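Local coordinates for protein UDP-N-acetylglucosamine 4,6-dehydratase (Vibrio fischeri, PDB 3PVZ) that binds nicotinamide-adenine-dinucleotide in a Rossmann-type domain and probably acts as a lyase, dehydrating UDP-N-acetylglucosamine at its 4,6 positions, at residues G45-A50 against A201-S206; M184-K189 against I195-F200; C248-N253 against A335-L340. All coordinates share one frame; numbering follows the deposited sequence.

Interaction 1 (G45-A50 against A201-S206); sequences GSIGQA and ANVAFS. With NAD (nicotinamide-adenine-dinucleotide), chain E; SCN (thiocyanate ion), chain G.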
# COMPACT_ATOMS: atom_id res chain seq x y z
N GLY A 45 -6.82 4.71 1.81
CA GLY A 45 -6.24 5.30 0.62
C GLY A 45 -6.64 6.76 0.56
O GLY A 45 -7.37 7.25 1.43
N SER A 46 -6.22 7.45 -0.50
CA SER A 46 -6.45 8.89 -0.56
C SER A 46 -7.92 9.24 -0.68
O SER A 46 -8.41 10.00 0.16
CB SER A 46 -5.63 9.55 -1.68
OG SER A 46 -4.27 9.59 -1.27
N ILE A 47 -8.65 8.71 -1.65
CA ILE A 47 -10.09 8.98 -1.66
C ILE A 47 -10.82 8.22 -0.50
O ILE A 47 -11.73 8.79 0.17
CB ILE A 47 -10.71 8.66 -3.00
CG1 ILE A 47 -10.01 9.50 -4.11
CG2 ILE A 47 -12.20 9.02 -2.90
CD1 ILE A 47 -10.18 9.05 -5.60
N GLY A 48 -10.36 7.01 -0.18
CA GLY A 48 -10.92 6.23 0.92
C GLY A 48 -10.99 7.00 2.22
O GLY A 48 -11.99 7.04 2.87
N GLN A 49 -9.87 7.55 2.63
CA GLN A 49 -9.86 8.29 3.87
C GLN A 49 -10.79 9.47 3.78
O GLN A 49 -11.45 9.80 4.75
CB GLN A 49 -8.47 8.77 4.19
CG GLN A 49 -7.46 7.69 4.41
CD GLN A 49 -6.18 8.23 5.16
OE1 GLN A 49 -6.24 9.29 5.74
NE2 GLN A 49 -5.08 7.48 5.14
N ALA A 50 -10.84 10.12 2.65
CA ALA A 50 -11.62 11.34 2.57
C ALA A 50 -13.07 11.02 2.75
O ALA A 50 -13.77 11.74 3.46
CB ALA A 50 -11.40 12.11 1.26
N ALA A 201 -11.68 14.14 -11.34
CA ALA A 201 -10.50 14.89 -11.75
C ALA A 201 -9.28 14.41 -10.96
O ALA A 201 -9.40 13.55 -10.10
CB ALA A 201 -10.74 16.37 -11.45
N ASN A 202 -8.12 14.98 -11.20
CA ASN A 202 -6.99 14.68 -10.34
C ASN A 202 -7.19 15.14 -8.92
O ASN A 202 -7.44 16.32 -8.68
CB ASN A 202 -5.74 15.35 -10.88
CG ASN A 202 -5.21 14.67 -12.11
OD1 ASN A 202 -5.96 14.35 -13.02
ND2 ASN A 202 -3.92 14.48 -12.16
N VAL A 203 -7.05 14.24 -7.95
CA VAL A 203 -7.24 14.60 -6.56
C VAL A 203 -5.93 15.13 -5.92
O VAL A 203 -4.99 14.37 -5.70
CB VAL A 203 -7.82 13.44 -5.74
CG1 VAL A 203 -8.05 13.89 -4.29
CG2 VAL A 203 -9.16 12.95 -6.35
N ALA A 204 -5.86 16.44 -5.65
CA ALA A 204 -4.55 17.07 -5.35
C ALA A 204 -3.87 16.36 -4.19
O ALA A 204 -4.46 16.16 -3.15
CB ALA A 204 -4.69 18.55 -5.04
N PHE A 205 -2.63 15.98 -4.40
CA PHE A 205 -1.78 15.40 -3.38
C PHE A 205 -2.16 13.98 -2.99
O PHE A 205 -1.58 13.42 -2.08
CB PHE A 205 -1.61 16.33 -2.16
CG PHE A 205 -0.90 17.61 -2.52
CD1 PHE A 205 -1.62 18.74 -2.92
CD2 PHE A 205 0.48 17.66 -2.56
CE1 PHE A 205 -0.96 19.92 -3.31
CE2 PHE A 205 1.15 18.82 -2.95
CZ PHE A 205 0.42 19.96 -3.33
N SER A 206 -3.07 13.37 -3.74
CA SER A 206 -3.38 11.97 -3.48
C SER A 206 -2.07 11.16 -3.50
O SER A 206 -1.10 11.49 -4.20
CB SER A 206 -4.43 11.44 -4.45
OG SER A 206 -3.94 11.36 -5.76
PA NAD E . -4.88 5.01 -3.44
O1A NAD E . -3.66 4.29 -3.93
O2A NAD E . -4.49 6.12 -2.52
O5B NAD E . -5.71 4.11 -2.42
C5B NAD E . -6.08 2.80 -2.89
C4B NAD E . -6.28 2.02 -1.58
O4B NAD E . -6.69 0.69 -1.81
C3B NAD E . -4.94 1.96 -0.79
O3B NAD E . -5.11 2.42 0.54
C2B NAD E . -4.57 0.46 -0.85
O2B NAD E . -3.75 0.01 0.21
C1B NAD E . -6.00 -0.12 -0.89
N9A NAD E . -6.00 -1.48 -1.40
C8A NAD E . -5.49 -1.91 -2.56
N7A NAD E . -5.61 -3.19 -2.67
C5A NAD E . -6.31 -3.62 -1.58
C6A NAD E . -6.74 -4.87 -1.13
N6A NAD E . -6.52 -5.95 -1.95
N1A NAD E . -7.38 -4.97 0.03
C2A NAD E . -7.59 -3.90 0.79
N3A NAD E . -7.17 -2.72 0.41
C4A NAD E . -6.55 -2.55 -0.74
O3 NAD E . -5.76 5.46 -4.71
PN NAD E . -6.77 6.73 -4.56
O1N NAD E . -6.09 7.99 -5.06
O2N NAD E . -7.46 6.96 -3.28
O5D NAD E . -7.79 6.38 -5.81
C5D NAD E . -8.75 5.41 -5.44
C4D NAD E . -9.63 5.09 -6.65
O4D NAD E . -10.01 6.33 -7.34
C3D NAD E . -8.84 4.27 -7.69
O3D NAD E . -9.68 3.41 -8.49
C2D NAD E . -8.30 5.35 -8.64
O2D NAD E . -8.00 4.84 -9.95
C1D NAD E . -9.48 6.32 -8.69
N1N NAD E . -9.09 7.66 -9.15
C2N NAD E . -8.20 8.35 -8.43
C3N NAD E . -7.81 9.62 -8.80
C7N NAD E . -6.81 10.37 -8.03
O7N NAD E . -6.47 11.46 -8.50
N7N NAD E . -6.25 9.91 -6.91
C4N NAD E . -8.37 10.20 -9.97
C5N NAD E . -9.30 9.46 -10.68
C6N NAD E . -9.64 8.18 -10.25
S SCN G . -14.50 15.67 -6.55
C SCN G . -13.71 15.29 -8.08
N SCN G . -13.19 15.02 -9.12
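S46 and S206 meet where the glycine-rich turn of a Rossmann-type nucleotide-binding fold faces the loop after strand 202-203, and NAD lies along both segments. The tight part is this serine pair. The two CB atoms of S46 and S206 stand 3.6 Å apart, and S46 OG rests against the backbone of S206, 3.4 Å from its CA. Serine suits the spot because it is small enough for the two chains to close on each other, while its hydroxyl is served from outside the pair by a hydrogen bond with the backbone amide of D207. The other direct contact is looser: the CD1 end of I47 meets CG2 of V203 at 4.1 Å, a plain apolar touch with no hydrogen bond between the segments. Much of what joins them there is the cofactor. At the start of helix 46-56 the amides of S46 and I47 point at the diphosphate, S46 N to O2A and I47 N to O2N, and the helix N-terminus would probably steady the negative charge. G45, the N-cap residue, passes close to the adenosine ribose, and a CB there would come too close to O5B, consistent with glycine in a GxGxxG-type turn. K123 and K179 of the same chain, and N71 of the second subunit, also hydrogen-bond to NAD. At the nicotinamide end of NAD, the carboxamide is held at both its polar atoms, O7N and N7N, and so is probably restrained in rotation. V203 N gives a nearly straight bond to O7N (2.9 Å, 175°). S206 has chi1 at 68°, which turns its hydroxyl to face the carboxamide, and NAD N7N donates to S206 OG at 3.0 Å.

Interaction 2 (M184-K189 against I195-F200); sequences MFLMRK and ISTARF. With NAD (nicotinamide-adenine-dinucleotide), chain E.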
# COMPACT_ATOMS: atom_id res chain seq x y z
N MSE A 184 -18.20 -3.81 -16.79
CA MSE A 184 -19.04 -4.89 -17.36
C MSE A 184 -19.57 -5.79 -16.22
O MSE A 184 -20.77 -6.10 -16.15
CB MSE A 184 -18.24 -5.75 -18.32
CG MSE A 184 -17.75 -5.01 -19.54
SE MSE A 184 -16.61 -6.15 -20.65
CE MSE A 184 -16.09 -4.87 -22.00
N PHE A 185 -18.68 -6.18 -15.31
CA PHE A 185 -19.07 -7.00 -14.17
C PHE A 185 -20.04 -6.25 -13.29
O PHE A 185 -20.94 -6.86 -12.73
CB PHE A 185 -17.84 -7.48 -13.34
CG PHE A 185 -17.11 -8.64 -13.95
CD1 PHE A 185 -17.49 -9.94 -13.66
CD2 PHE A 185 -16.11 -8.43 -14.89
CE1 PHE A 185 -16.85 -11.02 -14.26
CE2 PHE A 185 -15.46 -9.49 -15.50
CZ PHE A 185 -15.82 -10.80 -15.18
N LEU A 186 -19.79 -4.96 -13.12
CA LEU A 186 -20.65 -4.06 -12.34
C LEU A 186 -22.06 -4.00 -12.98
O LEU A 186 -23.05 -3.97 -12.31
CB LEU A 186 -20.09 -2.65 -12.38
CG LEU A 186 -19.41 -2.00 -11.20
CD1 LEU A 186 -18.29 -2.85 -10.66
CD2 LEU A 186 -18.92 -0.58 -11.61
N MSE A 187 -22.13 -3.91 -14.29
CA MSE A 187 -23.40 -3.84 -14.95
C MSE A 187 -24.18 -5.11 -14.67
O MSE A 187 -25.37 -5.02 -14.47
CB MSE A 187 -23.27 -3.57 -16.47
CG MSE A 187 -22.87 -2.15 -16.88
SE MSE A 187 -23.75 -0.62 -15.96
CE MSE A 187 -22.38 -0.27 -14.56
N ARG A 188 -23.54 -6.28 -14.64
CA ARG A 188 -24.27 -7.52 -14.36
C ARG A 188 -24.80 -7.49 -12.95
O ARG A 188 -25.96 -7.85 -12.72
CB ARG A 188 -23.41 -8.76 -14.52
CG ARG A 188 -24.11 -10.02 -14.09
CD ARG A 188 -23.42 -11.29 -14.64
NE ARG A 188 -22.14 -11.54 -13.97
CZ ARG A 188 -21.35 -12.56 -14.23
NH1 ARG A 188 -20.22 -12.69 -13.57
NH2 ARG A 188 -21.68 -13.45 -15.17
N LYS A 189 -23.95 -7.08 -12.01
CA LYS A 189 -24.35 -6.99 -10.59
C LYS A 189 -25.42 -5.96 -10.29
O LYS A 189 -26.15 -6.08 -9.31
CB LYS A 189 -23.15 -6.70 -9.71
CG LYS A 189 -22.23 -7.91 -9.48
CD LYS A 189 -23.03 -9.09 -8.89
CE LYS A 189 -22.16 -10.25 -8.44
NZ LYS A 189 -21.36 -10.82 -9.52
N ILE A 195 -26.07 0.03 -7.75
CA ILE A 195 -24.66 0.40 -7.84
C ILE A 195 -24.54 1.80 -8.43
O ILE A 195 -25.12 2.11 -9.49
CB ILE A 195 -23.88 -0.58 -8.77
CG1 ILE A 195 -23.99 -2.02 -8.26
CG2 ILE A 195 -22.40 -0.20 -8.86
CD1 ILE A 195 -23.28 -3.07 -9.11
N SER A 196 -23.81 2.68 -7.76
CA SER A 196 -23.52 3.98 -8.36
C SER A 196 -22.02 4.25 -8.27
O SER A 196 -21.36 3.68 -7.40
CB SER A 196 -24.34 5.09 -7.69
OG SER A 196 -23.84 5.50 -6.42
N THR A 197 -21.49 5.12 -9.14
CA THR A 197 -20.06 5.41 -9.13
C THR A 197 -19.77 6.91 -9.14
O THR A 197 -20.68 7.74 -9.06
CB THR A 197 -19.33 4.74 -10.32
OG1 THR A 197 -19.75 5.36 -11.52
CG2 THR A 197 -19.65 3.23 -10.44
N ALA A 198 -18.49 7.25 -9.16
CA ALA A 198 -18.02 8.58 -9.41
C ALA A 198 -16.88 8.58 -10.42
O ALA A 198 -16.13 7.63 -10.53
CB ALA A 198 -17.60 9.21 -8.17
N ARG A 199 -16.76 9.67 -11.15
CA ARG A 199 -15.61 9.90 -12.02
C ARG A 199 -14.91 11.17 -11.55
O ARG A 199 -15.55 12.24 -11.41
CB ARG A 199 -16.11 10.02 -13.42
CG ARG A 199 -15.02 10.36 -14.43
CD ARG A 199 -15.59 10.23 -15.84
NE ARG A 199 -15.75 8.82 -16.24
CZ ARG A 199 -16.75 8.34 -16.97
NH1 ARG A 199 -16.79 7.05 -17.28
NH2 ARG A 199 -17.71 9.14 -17.40
N PHE A 200 -13.63 11.06 -11.26
CA PHE A 200 -12.88 12.15 -10.62
C PHE A 200 -11.88 12.84 -11.56
O PHE A 200 -11.37 12.23 -12.47
CB PHE A 200 -12.06 11.63 -9.43
CG PHE A 200 -12.85 10.92 -8.36
CD1 PHE A 200 -13.37 11.59 -7.29
CD2 PHE A 200 -12.98 9.54 -8.40
CE1 PHE A 200 -14.03 10.91 -6.26
CE2 PHE A 200 -13.67 8.88 -7.40
CZ PHE A 200 -14.21 9.58 -6.35
PA NAD E . -4.88 5.01 -3.44
O1A NAD E . -3.66 4.29 -3.93
O2A NAD E . -4.49 6.12 -2.52
O5B NAD E . -5.71 4.11 -2.42
C5B NAD E . -6.08 2.80 -2.89
C4B NAD E . -6.28 2.02 -1.58
O4B NAD E . -6.69 0.69 -1.81
C3B NAD E . -4.94 1.96 -0.79
O3B NAD E . -5.11 2.42 0.54
C2B NAD E . -4.57 0.46 -0.85
O2B NAD E . -3.75 0.01 0.21
C1B NAD E . -6.00 -0.12 -0.89
N9A NAD E . -6.00 -1.48 -1.40
C8A NAD E . -5.49 -1.91 -2.56
N7A NAD E . -5.61 -3.19 -2.67
C5A NAD E . -6.31 -3.62 -1.58
C6A NAD E . -6.74 -4.87 -1.13
N6A NAD E . -6.52 -5.95 -1.95
N1A NAD E . -7.38 -4.97 0.03
C2A NAD E . -7.59 -3.90 0.79
N3A NAD E . -7.17 -2.72 0.41
C4A NAD E . -6.55 -2.55 -0.74
O3 NAD E . -5.76 5.46 -4.71
PN NAD E . -6.77 6.73 -4.56
O1N NAD E . -6.09 7.99 -5.06
O2N NAD E . -7.46 6.96 -3.28
O5D NAD E . -7.79 6.38 -5.81
C5D NAD E . -8.75 5.41 -5.44
C4D NAD E . -9.63 5.09 -6.65
O4D NAD E . -10.01 6.33 -7.34
C3D NAD E . -8.84 4.27 -7.69
O3D NAD E . -9.68 3.41 -8.49
C2D NAD E . -8.30 5.35 -8.64
O2D NAD E . -8.00 4.84 -9.95
C1D NAD E . -9.48 6.32 -8.69
N1N NAD E . -9.09 7.66 -9.15
C2N NAD E . -8.20 8.35 -8.43
C3N NAD E . -7.81 9.62 -8.80
C7N NAD E . -6.81 10.37 -8.03
O7N NAD E . -6.47 11.46 -8.50
N7N NAD E . -6.25 9.91 -6.91
C4N NAD E . -8.37 10.20 -9.97
C5N NAD E . -9.30 9.46 -10.68
C6N NAD E . -9.64 8.18 -10.25
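I195 and L186 carry the contact between helix 174-189 and strand 194-198, the second half of a beta-alpha-beta unit that begins with strand 159-163. The two branches of I195 share the work. CG2 lies 4.2 Å from L186 CG, while CG1, placed beside the backbone N by chi1 of -58°, carries CD1 out to the helix backbone, 3.3 Å from L186 O and 3.7 Å from K189 CB. Two residues along the strand, T197 sends its methyl CG2 to L186 CD2, the side chains crossing at a slant. A beta-branched residue fits both strand positions, and leucine from the helix packs against both, its CG on the isoleucine and its CD2 on the threonine. The next shell settles the polar ends. The K189 chain bends away at chi2 and chi4 to a salt bridge with D146, leaving its CB against the isoleucine, and T197 OG1 is hydrogen-bonded to S164. C162 of strand 159-163 touches both L186 and T197. Further on, F200 sets its CB 3.7 Å from C5N of the nicotinamide ring. Since nothing polar passes between the helix and strand side chains, their contact rests on shape and hydrophobic burial, while each polar end finds its partner elsewhere.

Interaction 3 (C248-N253 against A335-L340); sequences CIFGEN and ARFDNL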
# COMPACT_ATOMS: atom_id res chain seq x y z
N CYS A 248 -22.86 7.87 -3.26
CA CYS A 248 -23.29 6.83 -2.31
C CYS A 248 -24.73 6.95 -1.81
O CYS A 248 -25.50 5.99 -1.90
CB CYS A 248 -22.38 6.74 -1.07
SG CYS A 248 -22.75 5.25 -0.13
N ILE A 249 -25.06 8.08 -1.21
CA ILE A 249 -26.34 8.25 -0.57
C ILE A 249 -27.44 8.59 -1.59
O ILE A 249 -28.51 8.02 -1.53
CB ILE A 249 -26.34 9.41 0.42
CG1 ILE A 249 -25.27 9.24 1.50
CG2 ILE A 249 -27.80 9.61 0.99
CD1 ILE A 249 -25.38 8.01 2.32
N PHE A 250 -27.15 9.48 -2.53
CA PHE A 250 -28.14 9.99 -3.50
C PHE A 250 -28.10 9.39 -4.92
O PHE A 250 -29.01 9.60 -5.69
CB PHE A 250 -28.02 11.53 -3.61
CG PHE A 250 -28.31 12.24 -2.30
CD1 PHE A 250 -29.60 12.31 -1.81
CD2 PHE A 250 -27.29 12.80 -1.55
CE1 PHE A 250 -29.90 12.95 -0.60
CE2 PHE A 250 -27.56 13.48 -0.31
CZ PHE A 250 -28.85 13.53 0.17
N GLY A 251 -27.06 8.65 -5.26
CA GLY A 251 -26.98 8.05 -6.57
C GLY A 251 -28.05 6.96 -6.79
O GLY A 251 -28.31 6.11 -5.90
N GLU A 252 -28.65 6.97 -7.98
CA GLU A 252 -29.52 5.89 -8.34
C GLU A 252 -28.72 4.80 -9.00
O GLU A 252 -27.60 5.04 -9.45
CB GLU A 252 -30.63 6.38 -9.27
CG GLU A 252 -31.53 7.37 -8.58
CD GLU A 252 -32.66 7.80 -9.48
OE1 GLU A 252 -33.59 6.99 -9.67
OE2 GLU A 252 -32.59 8.93 -10.00
N ASN A 253 -29.30 3.60 -9.08
CA ASN A 253 -28.67 2.48 -9.81
C ASN A 253 -28.15 2.96 -11.15
O ASN A 253 -28.91 3.45 -11.94
CB ASN A 253 -29.62 1.28 -10.03
CG ASN A 253 -28.86 -0.04 -10.33
OD1 ASN A 253 -27.65 -0.15 -10.07
ND2 ASN A 253 -29.56 -1.05 -10.84
N ALA A 335 -29.64 18.67 -14.28
CA ALA A 335 -30.69 19.42 -13.55
C ALA A 335 -30.77 19.14 -12.05
O ALA A 335 -31.09 20.03 -11.28
CB ALA A 335 -32.07 19.16 -14.19
N ARG A 336 -30.49 17.91 -11.64
CA ARG A 336 -30.70 17.50 -10.24
C ARG A 336 -29.83 18.26 -9.24
O ARG A 336 -30.29 18.61 -8.16
CB ARG A 336 -30.49 16.00 -10.10
CG ARG A 336 -30.67 15.51 -8.70
CD ARG A 336 -30.79 14.01 -8.64
NE ARG A 336 -31.09 13.59 -7.28
CZ ARG A 336 -30.87 12.39 -6.78
NH1 ARG A 336 -30.32 11.41 -7.47
NH2 ARG A 336 -31.22 12.16 -5.55
N PHE A 337 -28.58 18.49 -9.57
CA PHE A 337 -27.69 19.19 -8.67
C PHE A 337 -27.09 20.40 -9.38
O PHE A 337 -26.95 20.41 -10.60
CB PHE A 337 -26.57 18.27 -8.17
CG PHE A 337 -27.06 17.11 -7.35
CD1 PHE A 337 -27.58 17.32 -6.08
CD2 PHE A 337 -27.00 15.80 -7.84
CE1 PHE A 337 -28.04 16.26 -5.33
CE2 PHE A 337 -27.43 14.73 -7.08
CZ PHE A 337 -27.95 14.95 -5.83
N ASP A 338 -26.70 21.39 -8.59
CA ASP A 338 -26.05 22.59 -9.08
C ASP A 338 -24.60 22.35 -9.48
O ASP A 338 -24.19 22.80 -10.56
CB ASP A 338 -26.13 23.72 -8.04
CG ASP A 338 -27.54 24.36 -7.98
OD1 ASP A 338 -28.43 24.00 -8.82
OD2 ASP A 338 -27.77 25.21 -7.10
N ASN A 339 -23.85 21.64 -8.64
CA ASN A 339 -22.39 21.45 -8.79
C ASN A 339 -21.99 20.07 -9.33
O ASN A 339 -20.87 19.90 -9.78
CB ASN A 339 -21.68 21.64 -7.43
CG ASN A 339 -22.22 22.85 -6.62
OD1 ASN A 339 -22.63 22.71 -5.44
ND2 ASN A 339 -22.18 24.05 -7.24
N LEU A 340 -22.92 19.12 -9.31
CA LEU A 340 -22.65 17.73 -9.63
C LEU A 340 -23.42 17.30 -10.84
O LEU A 340 -24.63 17.51 -10.94
CB LEU A 340 -23.08 16.81 -8.48
CG LEU A 340 -22.39 16.96 -7.15
CD1 LEU A 340 -23.07 16.08 -6.15
CD2 LEU A 340 -20.89 16.63 -7.21
O HOH W 1 -30.19 10.66 -9.97
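R336 reaches F250 because its chain is stretched out, with CG anti to the backbone N (chi1 180°) and the run to NE extended, which carries the guanidinium across to the last turn of helix 237-250. There NH1 donates to F250 O at 2.9 Å, and NH2 adds a weak bond of 3.4 Å to the same F250 O. The NH1 donor stands 31° out of the carbonyl plane. Arginine is apt here, since a helix end leaves carbonyls without amide partners in the next turn and two N-H groups can share one oxygen. The F250 side chain crosses R336 at about a right angle, the ring and guanidinium planes 89° apart, while F250 CB touches the edge of the F337 ring at CZ, 4.1 Å away. F337 also supports its neighbour: its CZ sits over one guanidinium face and R336 CG over one face of its ring, both offset toward the rim. E252 OE2 is 4.2 Å from R336 NH1, too far for a salt bridge and well out of the guanidinium plane, with no N-H pointing at it. A water accepts from NH1 and donates to OE2. Arginine and glutamate therefore probably attract only at a distance and through that water, and the direct bonds go to F250 O.

In sequence, interaction 2 falls between the two segments of interaction 1, and interaction 3 comes after both. Interactions 1 and 2 both touch NAD and are joined by packing of I47 CD1 on F200 CE2 at 3.9 Å, although their centres are 19 Å apart; strand 194-198 of interaction 2 is followed, after a short link, by strand 202-203 of interaction 1. Interaction 2 also meets interaction 3, their centres 15 Å apart, through a probable hydrogen bond of 2.8 Å between I195 N and N253 OD1 and through S196 CB against E252 O. Interactions 1 and 3 do not touch, their nearest atoms being about 10 Å apart. Interaction 3 lies away from the NAD site.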